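Local coordinates for protein 3-dehydroquinate dehydratase (Enterococcus faecalis, PDB 4PH6) that catalyses the cis-dehydration of 3-dehydroquinate to 3-dehydroshikimate, the third step of the chorismate pathway, through an imine formed with an active-site lysine, at residues K173-P178 / M206-L211. Numbering follows the deposited sequence.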
loop_
_atom_site.group_PDB
_atom_site.type_symbol
_atom_site.label_atom_id
_atom_site.label_comp_id
_atom_site.label_asym_id
_atom_site.label_seq_id
_atom_site.Cartn_x
_atom_site.Cartn_y
_atom_site.Cartn_z
ATOM N N LYS A 173 -13.053 -7.138 13.777
ATOM C CA LYS A 173 -11.625 -7.113 13.538
ATOM C C LYS A 173 -11.080 -8.486 13.153
ATOM O O LYS A 173 -11.461 -9.503 13.729
ATOM C CB LYS A 173 -10.892 -6.592 14.781
ATOM C CG LYS A 173 -9.379 -6.687 14.720
ATOM C CD LYS A 173 -8.779 -6.534 16.112
ATOM C CE LYS A 173 -7.277 -6.754 16.092
ATOM N NZ LYS A 173 -6.696 -6.911 17.452
ATOM N N ILE A 174 -10.177 -8.514 12.180
ATOM C CA ILE A 174 -9.511 -9.757 11.832
ATOM C C ILE A 174 -8.075 -9.483 11.419
ATOM O O ILE A 174 -7.792 -8.545 10.684
ATOM C CB ILE A 174 -10.250 -10.530 10.697
ATOM C CG1 ILE A 174 -9.647 -11.921 10.513
ATOM C CG2 ILE A 174 -10.226 -9.778 9.368
ATOM C CD1 ILE A 174 -10.511 -12.867 9.686
ATOM N N ALA A 175 -7.162 -10.305 11.914
ATOM C CA ALA A 175 -5.774 -10.225 11.507
ATOM C C ALA A 175 -5.372 -11.579 10.942
ATOM O O ALA A 175 -5.688 -12.622 11.522
ATOM C CB ALA A 175 -4.871 -9.813 12.688
ATOM N N VAL A 176 -4.701 -11.564 9.797
ATOM C CA VAL A 176 -4.257 -12.802 9.181
ATOM C C VAL A 176 -2.781 -12.722 8.832
ATOM O O VAL A 176 -2.234 -11.650 8.680
ATOM C CB VAL A 176 -5.065 -13.118 7.927
ATOM C CG1 VAL A 176 -6.555 -13.290 8.281
ATOM C CG2 VAL A 176 -4.859 -12.028 6.870
ATOM N N MET A 177 -2.136 -13.871 8.722
ATOM C CA MET A 177 -0.716 -13.909 8.436
ATOM C C MET A 177 -0.486 -14.314 6.987
ATOM O O MET A 177 -0.817 -15.431 6.600
ATOM C CB MET A 177 -0.007 -14.885 9.372
ATOM C CG MET A 177 1.491 -15.002 9.112
ATOM S SD MET A 177 2.356 -13.468 9.518
ATOM C CE MET A 177 2.546 -13.584 11.298
ATOM N N PRO A 178 0.076 -13.407 6.174
ATOM C CA PRO A 178 0.415 -13.756 4.785
ATOM C C PRO A 178 1.604 -14.695 4.697
ATOM O O PRO A 178 2.513 -14.607 5.513
ATOM C CB PRO A 178 0.772 -12.411 4.165
ATOM C CG PRO A 178 1.325 -11.630 5.313
ATOM C CD PRO A 178 0.417 -12.006 6.477
ATOM N N MET A 206 -6.093 -6.466 9.078
ATOM C CA MET A 206 -4.685 -6.299 8.773
ATOM C C MET A 206 -4.061 -7.611 8.353
ATOM O O MET A 206 -4.455 -8.693 8.796
ATOM C CB MET A 206 -3.924 -5.700 9.960
ATOM C CG MET A 206 -3.782 -6.610 11.148
ATOM S SD MET A 206 -4.350 -5.780 12.636
ATOM C CE MET A 206 -6.102 -5.730 12.285
ATOM N N SER A 207 -3.113 -7.478 7.439
ATOM C CA SER A 207 -2.237 -8.543 7.015
ATOM C C SER A 207 -0.926 -8.377 7.784
ATOM O O SER A 207 -0.269 -7.335 7.686
ATOM C CB SER A 207 -2.037 -8.469 5.500
ATOM O OG SER A 207 -1.099 -9.414 5.038
ATOM N N MET A 208 -0.564 -9.383 8.577
ATOM C CA MET A 208 0.522 -9.242 9.551
ATOM C C MET A 208 1.921 -9.416 8.940
ATOM O O MET A 208 2.053 -9.840 7.821
ATOM C CB MET A 208 0.327 -10.241 10.699
ATOM C CG MET A 208 -0.890 -9.925 11.576
ATOM S SD MET A 208 -1.016 -10.943 13.056
ATOM C CE MET A 208 -1.638 -12.478 12.397
ATOM N N GLY A 209 2.963 -9.086 9.695
ATOM C CA GLY A 209 4.325 -9.244 9.221
ATOM C C GLY A 209 4.793 -8.197 8.220
ATOM O O GLY A 209 4.084 -7.251 7.907
ATOM N N GLN A 210 6.005 -8.378 7.716
ATOM C CA GLN A 210 6.605 -7.443 6.768
ATOM C C GLN A 210 5.858 -7.433 5.437
ATOM O O GLN A 210 5.737 -6.387 4.801
ATOM C CB GLN A 210 8.085 -7.790 6.543
ATOM C CG GLN A 210 8.884 -6.697 5.851
ATOM C CD GLN A 210 8.974 -5.444 6.690
ATOM O OE1 GLN A 210 8.674 -4.345 6.220
ATOM N NE2 GLN A 210 9.392 -5.598 7.939
ATOM N N LEU A 211 5.355 -8.596 5.027
ATOM C CA LEU A 211 4.585 -8.718 3.784
ATOM C C LEU A 211 3.271 -7.945 3.796
ATOM O O LEU A 211 2.869 -7.382 2.782
ATOM C CB LEU A 211 4.276 -10.183 3.488
ATOM C CG LEU A 211 5.420 -11.093 3.063
ATOM C CD1 LEU A 211 4.994 -12.545 3.246
ATOM C CD2 LEU A 211 5.838 -10.818 1.633
#
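Ala-175 and Met-206 sit side by side on two neighbouring parallel strands, and the methyl CB of Ala-175 rests 3.7 Å from CG of Met-206. With chi1 at 69°, Met-206 sets CG between its own N and carbonyl carbon; the chain then bends back along the first strand until its CE lies 4.1 Å from CE of Lys-173, against the lysine's aliphatic chain. That lysine is the predicted Schiff-base residue: its extended chain carries NZ to a hydrogen bond with His-146, near Arg-85. Three backbone hydrogen bonds join the two segments. Met-206 takes both partners in the usual parallel pattern, N to Ile-174 O and O from Val-176 N, and Met-208 N reaches Val-176 O at 2.8 Å, continuing the ladder past strand 203-207. Packing is tightest on the face of Val-176 and Ser-207, where the CD-CG edge of the Pro-178 ring meets Ser-207 OG, a buried hydroxyl without a hydrogen-bonding partner, and CD lies 3.0 Å from Met-208 O. At the partly exposed end, Met-177 and Met-208 cross nearly at right angles, SD of Met-177 4.0 Å from CB of Met-208; beyond them exposed Gly-209 adds little. The two strands and helix 181-197 between them form a right-handed beta-alpha-beta crossover of the TIM barrel: the helix covers Val-176, Pro-178 and Ser-207, while strand 140-147 flanks 171-176 on its other edge.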